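Local coordinates for PF04016 domain protein (Desulfitobacterium hafniense, PDB 3L5O) that is of unknown function but combines enolase-like and Rossmann-like folds around a unique active site, with a possible role in heavy-metal chelation, at residues 133-138 with 189-194; 49-54 with 77-82. One frame throughout, in Å; residues are numbered along the deposited sequence.

Contact 1: residues 133-138 with 189-194; sequences IMSQNE and YVYITC
Tyr-191 donates a hydrogen bond from its phenol OH to the hydroxyl of Ser-135, with OH and OG 2.7 Å apart and the serine oxygen meeting the ring at its edge, near the ring plane. Beside this bond, Glu-138 lies against the neighbouring phenol of Tyr-189: its CG comes to 3.3 Å from OH, and OE1 approaches CE1 of the tyrosine at 3.4 Å. The glutamate chain, extended beyond CG, crosses the tyrosine side chain at about a right angle, while carboxylate and ring planes are only 21° apart. In Ser-135, chi1 of 50° places OG between its own N and carbonyl carbon; as a hydroxyl it can accept from Tyr-191 and also bond to the carbonyl O of Pro-131. The main polar partner of Glu-138 is Arg-214, on the adjacent parallel strand, in a salt bridge through OE1. Tyr-189 and Tyr-191, two residues apart on strand 189-193, send their long side chains from the same face of the Rossmann-like sheet to meet Ser-135 and Glu-138, in the segment that follows helix 131-134. Replacing Tyr-189 with an alanine would probably open a gap beside Glu-138, freeing the glutamate's aliphatic stem to shift and loosening its aim at Arg-214. Tyrosine suits both strand positions, being long enough to span the distance from sheet to turn. One direct hydrogen bond, Tyr-191 to Ser-135, is thus joined by van der Waals packing of Glu-138 on Tyr-189; the buried serine hydroxyl is held by two hydrogen bonds, and the carboxylate's charge is probably balanced by the arginine.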
ATOM      1  N   ILE A 133       5.538  12.272  -9.920  1.00 52.38           N
ATOM      2  CA  ILE A 133       5.775  12.875 -11.232  1.00 54.72           C
ATOM      3  C   ILE A 133       4.495  13.337 -11.897  1.00 55.76           C
ATOM      4  O   ILE A 133       4.441  14.441 -12.434  1.00 56.67           O
ATOM      5  CB  ILE A 133       6.538  11.900 -12.137  1.00 54.76           C
ATOM      6  CG1 ILE A 133       8.008  11.857 -11.710  1.00 56.66           C
ATOM      7  CG2 ILE A 133       6.455  12.318 -13.619  1.00 59.39           C
ATOM      8  CD1 ILE A 133       8.663  10.541 -12.005  1.00 58.69           C
HETATM    9  N   MSE A 134       3.471  12.504 -11.867  1.00 57.76           N
HETATM   10  CA  MSE A 134       2.159  12.877 -12.386  1.00 62.05           C
HETATM   11  C   MSE A 134       1.636  14.208 -11.860  1.00 59.34           C
HETATM   12  O   MSE A 134       0.940  14.913 -12.575  1.00 58.80           O
HETATM   13  CB  MSE A 134       1.118  11.848 -11.969  1.00 62.68           C
HETATM   14  CG  MSE A 134       1.041  10.589 -12.783  1.00 68.84           C
HETATM   15 SE   MSE A 134      -0.406   9.519 -11.956  0.75 73.63          SE
HETATM   16  CE  MSE A 134      -1.797   9.793 -13.379  1.00 80.77           C
ATOM     17  N   SER A 135       1.915  14.520 -10.593  1.00 58.45           N
ATOM     18  CA  SER A 135       1.282  15.664  -9.931  1.00 57.59           C
ATOM     19  C   SER A 135       2.216  16.852  -9.678  1.00 56.41           C
ATOM     20  O   SER A 135       1.906  17.712  -8.863  1.00 55.57           O
ATOM     21  CB  SER A 135       0.594  15.212  -8.632  1.00 59.17           C
ATOM     22  OG  SER A 135       1.449  14.430  -7.824  1.00 61.56           O
ATOM     23  N   GLN A 136       3.326  16.931 -10.407  1.00 55.23           N
ATOM     24  CA  GLN A 136       4.272  18.040 -10.251  1.00 57.52           C
ATOM     25  C   GLN A 136       3.641  19.381 -10.574  1.00 57.37           C
ATOM     26  O   GLN A 136       3.802  20.342  -9.828  1.00 56.83           O
ATOM     27  CB  GLN A 136       5.459  17.885 -11.183  1.00 58.26           C
ATOM     28  CG  GLN A 136       6.340  16.701 -10.911  1.00 60.87           C
ATOM     29  CD  GLN A 136       7.377  16.562 -12.002  1.00 65.32           C
ATOM     30  OE1 GLN A 136       7.230  15.749 -12.924  1.00 69.91           O
ATOM     31  NE2 GLN A 136       8.395  17.396 -11.939  1.00 66.18           N
ATOM     32  N   ASN A 137       2.956  19.454 -11.711  1.00 57.13           N
ATOM     33  CA  ASN A 137       2.246  20.675 -12.089  1.00 57.53           C
ATOM     34  C   ASN A 137       1.188  21.090 -11.063  1.00 55.46           C
ATOM     35  O   ASN A 137       1.114  22.247 -10.661  1.00 52.11           O
ATOM     36  CB  ASN A 137       1.618  20.514 -13.476  1.00 59.06           C
ATOM     37  CG  ASN A 137       2.637  20.662 -14.583  1.00 63.02           C
ATOM     38  OD1 ASN A 137       3.238  21.723 -14.742  1.00 71.42           O
ATOM     39  ND2 ASN A 137       2.849  19.595 -15.344  1.00 71.14           N
ATOM     40  N   GLU A 138       0.416  20.120 -10.603  1.00 56.37           N
ATOM     41  CA  GLU A 138      -0.714  20.375  -9.720  1.00 58.21           C
ATOM     42  C   GLU A 138      -0.337  20.933  -8.351  1.00 56.62           C
ATOM     43  O   GLU A 138      -1.062  21.752  -7.797  1.00 56.54           O
ATOM     44  CB  GLU A 138      -1.469  19.085  -9.500  1.00 60.66           C
ATOM     45  CG  GLU A 138      -2.905  19.314  -9.118  1.00 68.85           C
ATOM     46  CD  GLU A 138      -3.625  18.011  -8.964  1.00 76.09           C
ATOM     47  OE1 GLU A 138      -3.042  17.121  -8.308  1.00 84.60           O
ATOM     48  OE2 GLU A 138      -4.747  17.890  -9.504  1.00 83.81           O
ATOM     49  N   TYR A 189      -2.223  18.853  -0.443  1.00 43.15           N
ATOM     50  CA  TYR A 189      -2.089  17.527  -1.054  1.00 41.40           C
ATOM     51  C   TYR A 189      -1.335  16.637  -0.094  1.00 43.38           C
ATOM     52  O   TYR A 189      -0.341  17.057   0.491  1.00 43.21           O
ATOM     53  CB  TYR A 189      -1.329  17.586  -2.375  1.00 42.57           C
ATOM     54  CG  TYR A 189      -2.077  18.321  -3.440  1.00 42.51           C
ATOM     55  CD1 TYR A 189      -3.009  17.661  -4.231  1.00 45.06           C
ATOM     56  CD2 TYR A 189      -1.912  19.701  -3.621  1.00 47.78           C
ATOM     57  CE1 TYR A 189      -3.732  18.332  -5.198  1.00 44.74           C
ATOM     58  CE2 TYR A 189      -2.652  20.399  -4.605  1.00 44.33           C
ATOM     59  CZ  TYR A 189      -3.567  19.694  -5.369  1.00 45.70           C
ATOM     60  OH  TYR A 189      -4.311  20.330  -6.331  1.00 51.24           O
ATOM     61  N   VAL A 190      -1.799  15.406   0.051  1.00 43.07           N
ATOM     62  CA  VAL A 190      -1.168  14.438   0.956  1.00 43.20           C
ATOM     63  C   VAL A 190      -0.960  13.102   0.251  1.00 42.19           C
ATOM     64  O   VAL A 190      -1.856  12.602  -0.416  1.00 42.32           O
ATOM     65  CB  VAL A 190      -2.030  14.237   2.222  1.00 40.16           C
ATOM     66  CG1 VAL A 190      -1.427  13.185   3.116  1.00 44.08           C
ATOM     67  CG2 VAL A 190      -2.185  15.553   2.965  1.00 42.04           C
ATOM     68  N   TYR A 191       0.234  12.547   0.393  1.00 41.64           N
ATOM     69  CA  TYR A 191       0.562  11.190  -0.041  1.00 39.55           C
ATOM     70  C   TYR A 191       0.955  10.343   1.157  1.00 41.51           C
ATOM     71  O   TYR A 191       1.782  10.759   1.977  1.00 41.10           O
ATOM     72  CB  TYR A 191       1.753  11.215  -1.020  1.00 41.48           C
ATOM     73  CG  TYR A 191       1.522  12.136  -2.167  1.00 44.96           C
ATOM     74  CD1 TYR A 191       1.692  13.516  -1.998  1.00 48.81           C
ATOM     75  CD2 TYR A 191       1.100  11.663  -3.408  1.00 44.84           C
ATOM     76  CE1 TYR A 191       1.449  14.397  -3.016  1.00 44.53           C
ATOM     77  CE2 TYR A 191       0.872  12.556  -4.466  1.00 48.96           C
ATOM     78  CZ  TYR A 191       1.043  13.928  -4.250  1.00 53.47           C
ATOM     79  OH  TYR A 191       0.808  14.859  -5.234  1.00 54.24           O
ATOM     80  N   ILE A 192       0.417   9.133   1.241  1.00 41.19           N
ATOM     81  CA  ILE A 192       0.657   8.272   2.371  1.00 43.45           C
ATOM     82  C   ILE A 192       1.092   6.900   1.864  1.00 43.29           C
ATOM     83  O   ILE A 192       0.401   6.272   1.060  1.00 46.03           O
ATOM     84  CB  ILE A 192      -0.613   8.113   3.242  1.00 41.53           C
ATOM     85  CG1 ILE A 192      -1.147   9.462   3.737  1.00 47.82           C
ATOM     86  CG2 ILE A 192      -0.336   7.208   4.459  1.00 41.45           C
ATOM     87  CD1 ILE A 192      -2.603   9.377   4.224  1.00 43.79           C
ATOM     88  N   THR A 193       2.219   6.431   2.370  1.00 41.29           N
ATOM     89  CA  THR A 193       2.638   5.077   2.144  1.00 43.01           C
ATOM     90  C   THR A 193       1.604   4.005   2.544  1.00 42.91           C
ATOM     91  O   THR A 193       0.915   4.091   3.571  1.00 40.54           O
ATOM     92  CB  THR A 193       3.943   4.790   2.872  1.00 43.02           C
ATOM     93  OG1 THR A 193       4.276   3.411   2.688  1.00 42.53           O
ATOM     94  CG2 THR A 193       3.805   4.976   4.442  1.00 43.31           C
ATOM     95  N   CYS A 194       1.536   2.967   1.727  1.00 44.33           N
ATOM     96  CA  CYS A 194       0.595   1.865   1.958  1.00 43.60           C
ATOM     97  C   CYS A 194       1.030   1.083   3.217  1.00 43.71           C
ATOM     98  O   CYS A 194       0.237   0.326   3.767  1.00 44.76           O
ATOM     99  CB  CYS A 194       0.548   0.959   0.728  1.00 44.43           C
ATOM    100  SG  CYS A 194       2.152   0.206   0.331  1.00 47.34           S
TER

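Contact 2: residues 49-54 with 77-82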
ATOM      1  N   ILE A  49       1.461 -13.139  -1.520  1.00 42.64           N
ATOM      2  CA  ILE A  49       0.460 -14.181  -1.673  1.00 41.95           C
ATOM      3  C   ILE A  49      -0.016 -14.251  -3.118  1.00 41.33           C
ATOM      4  O   ILE A  49      -0.230 -13.241  -3.742  1.00 41.40           O
ATOM      5  CB  ILE A  49      -0.729 -13.901  -0.713  1.00 42.35           C
ATOM      6  CG1 ILE A  49      -0.250 -14.057   0.732  1.00 42.96           C
ATOM      7  CG2 ILE A  49      -1.914 -14.788  -1.014  1.00 45.21           C
ATOM      8  CD1 ILE A  49      -1.340 -14.109   1.764  1.00 38.72           C
ATOM      9  N   ARG A  50      -0.159 -15.474  -3.625  1.00 42.47           N
ATOM     10  CA  ARG A  50      -0.878 -15.779  -4.860  1.00 41.99           C
ATOM     11  C   ARG A  50      -2.213 -16.415  -4.547  1.00 41.97           C
ATOM     12  O   ARG A  50      -2.276 -17.319  -3.733  1.00 39.78           O
ATOM     13  CB  ARG A  50      -0.104 -16.786  -5.702  1.00 39.83           C
ATOM     14  CG  ARG A  50      -0.737 -17.012  -7.068  1.00 41.50           C
ATOM     15  CD  ARG A  50       0.141 -17.802  -8.046  1.00 44.35           C
ATOM     16  NE  ARG A  50       0.401 -19.182  -7.601  1.00 42.24           N
ATOM     17  CZ  ARG A  50      -0.461 -20.179  -7.635  1.00 46.99           C
ATOM     18  NH1 ARG A  50      -1.698 -19.997  -8.078  1.00 50.15           N
ATOM     19  NH2 ARG A  50      -0.093 -21.384  -7.205  1.00 42.41           N
ATOM     20  N   SER A  51      -3.270 -15.934  -5.202  1.00 42.04           N
ATOM     21  CA  SER A  51      -4.566 -16.610  -5.257  1.00 40.19           C
ATOM     22  C   SER A  51      -4.915 -16.696  -6.733  1.00 40.72           C
ATOM     23  O   SER A  51      -5.133 -15.653  -7.350  1.00 41.28           O
ATOM     24  CB  SER A  51      -5.667 -15.804  -4.539  1.00 40.49           C
ATOM     25  OG  SER A  51      -6.940 -16.460  -4.627  1.00 41.69           O
ATOM     26  N   GLY A  52      -4.979 -17.922  -7.277  1.00 36.01           N
ATOM     27  CA  GLY A  52      -5.045 -18.134  -8.715  1.00 39.84           C
ATOM     28  C   GLY A  52      -3.964 -17.434  -9.532  1.00 41.90           C
ATOM     29  O   GLY A  52      -2.772 -17.664  -9.335  1.00 40.76           O
ATOM     30  N   ASN A  53      -4.397 -16.576 -10.451  1.00 43.51           N
ATOM     31  CA  ASN A  53      -3.515 -15.730 -11.277  1.00 44.68           C
ATOM     32  C   ASN A  53      -3.117 -14.367 -10.639  1.00 43.01           C
ATOM     33  O   ASN A  53      -2.355 -13.588 -11.229  1.00 43.45           O
ATOM     34  CB  ASN A  53      -4.227 -15.537 -12.635  1.00 47.09           C
ATOM     35  CG  ASN A  53      -3.517 -14.579 -13.568  1.00 52.34           C
ATOM     36  OD1 ASN A  53      -2.350 -14.770 -13.914  1.00 57.48           O
ATOM     37  ND2 ASN A  53      -4.246 -13.556 -14.022  1.00 59.07           N
ATOM     38  N   GLY A  54      -3.600 -14.083  -9.434  1.00 41.76           N
ATOM     39  CA  GLY A  54      -3.406 -12.786  -8.815  1.00 41.92           C
ATOM     40  C   GLY A  54      -2.362 -12.831  -7.719  1.00 42.65           C
ATOM     41  O   GLY A  54      -2.328 -13.760  -6.902  1.00 42.78           O
ATOM     42  N   LEU A  77      -6.474 -21.669   3.001  1.00 47.88           N
ATOM     43  CA  LEU A  77      -7.614 -20.974   3.583  1.00 46.60           C
ATOM     44  C   LEU A  77      -8.152 -19.993   2.581  1.00 44.38           C
ATOM     45  O   LEU A  77      -7.434 -19.540   1.704  1.00 42.08           O
ATOM     46  CB  LEU A  77      -7.211 -20.222   4.871  1.00 47.95           C
ATOM     47  CG  LEU A  77      -6.933 -21.122   6.092  1.00 55.26           C
ATOM     48  CD1 LEU A  77      -6.619 -20.274   7.319  1.00 64.35           C
ATOM     49  CD2 LEU A  77      -8.072 -22.024   6.367  1.00 53.10           C
ATOM     50  N   PRO A  78      -9.415 -19.633   2.720  1.00 44.35           N
ATOM     51  CA  PRO A  78      -9.937 -18.492   1.977  1.00 41.84           C
ATOM     52  C   PRO A  78      -9.096 -17.266   2.165  1.00 43.15           C
ATOM     53  O   PRO A  78      -8.675 -16.889   3.265  1.00 43.54           O
ATOM     54  CB  PRO A  78     -11.337 -18.291   2.575  1.00 41.63           C
ATOM     55  CG  PRO A  78     -11.726 -19.643   2.994  1.00 41.34           C
ATOM     56  CD  PRO A  78     -10.460 -20.258   3.552  1.00 42.73           C
ATOM     57  N   LEU A  79      -8.860 -16.613   1.043  1.00 42.48           N
ATOM     58  CA  LEU A  79      -8.178 -15.356   1.011  1.00 41.48           C
ATOM     59  C   LEU A  79      -8.817 -14.345   1.959  1.00 40.85           C
ATOM     60  O   LEU A  79      -8.127 -13.554   2.611  1.00 38.36           O
ATOM     61  CB  LEU A  79      -8.211 -14.846  -0.431  1.00 42.27           C
ATOM     62  CG  LEU A  79      -7.103 -13.967  -0.951  1.00 42.63           C
ATOM     63  CD1 LEU A  79      -5.735 -14.669  -0.828  1.00 36.73           C
ATOM     64  CD2 LEU A  79      -7.427 -13.615  -2.396  1.00 44.04           C
ATOM     65  N   ARG A  80     -10.136 -14.365   2.065  1.00 39.00           N
ATOM     66  CA  ARG A  80     -10.797 -13.406   2.944  1.00 44.90           C
ATOM     67  C   ARG A  80     -10.535 -13.689   4.423  1.00 43.55           C
ATOM     68  O   ARG A  80     -10.534 -12.772   5.240  1.00 47.72           O
ATOM     69  CB  ARG A  80     -12.286 -13.364   2.675  1.00 45.56           C
ATOM     70  CG  ARG A  80     -12.941 -12.230   3.418  1.00 56.21           C
ATOM     71  CD  ARG A  80     -14.365 -11.979   3.029  1.00 66.41           C
ATOM     72  NE  ARG A  80     -15.228 -13.122   3.267  1.00 70.80           N
ATOM     73  CZ  ARG A  80     -16.438 -13.240   2.740  1.00 72.30           C
ATOM     74  NH1 ARG A  80     -16.910 -12.293   1.928  1.00 73.93           N
ATOM     75  NH2 ARG A  80     -17.183 -14.303   3.021  1.00 75.22           N
ATOM     76  N   VAL A  81     -10.326 -14.957   4.765  1.00 45.59           N
ATOM     77  CA  VAL A  81      -9.990 -15.337   6.143  1.00 42.59           C
ATOM     78  C   VAL A  81      -8.552 -14.856   6.470  1.00 41.65           C
ATOM     79  O   VAL A  81      -8.326 -14.197   7.480  1.00 36.38           O
ATOM     80  CB  VAL A  81     -10.182 -16.847   6.392  1.00 41.96           C
ATOM     81  CG1 VAL A  81      -9.700 -17.230   7.777  1.00 42.89           C
ATOM     82  CG2 VAL A  81     -11.655 -17.231   6.242  1.00 41.51           C
ATOM     83  N   ALA A  82      -7.608 -15.183   5.605  1.00 39.66           N
ATOM     84  CA  ALA A  82      -6.242 -14.687   5.704  1.00 41.54           C
ATOM     85  C   ALA A  82      -6.145 -13.127   5.738  1.00 42.72           C
ATOM     86  O   ALA A  82      -5.292 -12.596   6.404  1.00 44.09           O
ATOM     87  CB  ALA A  82      -5.412 -15.202   4.547  1.00 41.20           C
TER
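Leu-79 splays its two methyl groups over strand 46-51, where they cover Ile-49 and Ser-51. CD1 lies between CG2 of Ile-49, at 3.8 Å, and CB of Ser-51, while CD2 meets Ser-51 alone, 3.5 Å from its CB and 3.6 Å from its OG. The leucine sits in the first turn of helix 79-83, just after the N-cap residue Pro-78, with CG anti to the backbone N (chi1 -151°), which carries the forked end across to the strand. Ile-49 uses its short branch for the contact: CG2, anti to the backbone N, is the group that touches. The isoleucine and leucine side chains slide past each other in opposite directions, meeting methyl to methyl. Leucine's fork lets it cover two strand residues at once, and the beta-branched isoleucine, at home in a strand, offers CG2; both also reach Ala-100 of helix 91-105, whose small side chain probably allows close approach. Ser-51 offers its CB to the leucine, and its hydroxyl is hydrogen-bonded to the carbonyl O of Leu-36. It also opens the type II' turn 51-54, closed by Gly-54 N to Ser-51 O at 3.0 Å, where Gly-52 accepts the positive phi that this turn demands. Pointing away from the helix, Arg-50 folds back so that NH1 donates to Gly-52 O at 2.9 Å, nearly straight at 165° and in the guanidinium plane, while NE pairs with Glu-39. The contact joins the three-stranded antiparallel sheet to helices packed on it, probably in the enolase-like part of the protein. It is held by apolar packing, with no hydrogen bond across it; the serine's polar end is buried yet satisfied, which lets it line an otherwise apolar seam.

Overall arrangement
After helix 22-29 the chain forms the three-stranded antiparallel sheet, and contact 2 closes the loop running from strand 46-51 through strand 54-59 and helix 68-74 to helix 79-83. The chain then passes through helices 91-105 and 108-113 before reaching contact 1. This second closure joins the segment after helix 131-134 to strand 189-193, enclosing strands 143-147, 162-167 and 175-176 of the mixed sheet. The loops are in series, neither nested nor crossed, and lie on opposite sides of the chain's centre. Their centres are 30 Å apart, so each ties together its own part of the fold, one around the antiparallel sheet and one around the mixed sheet.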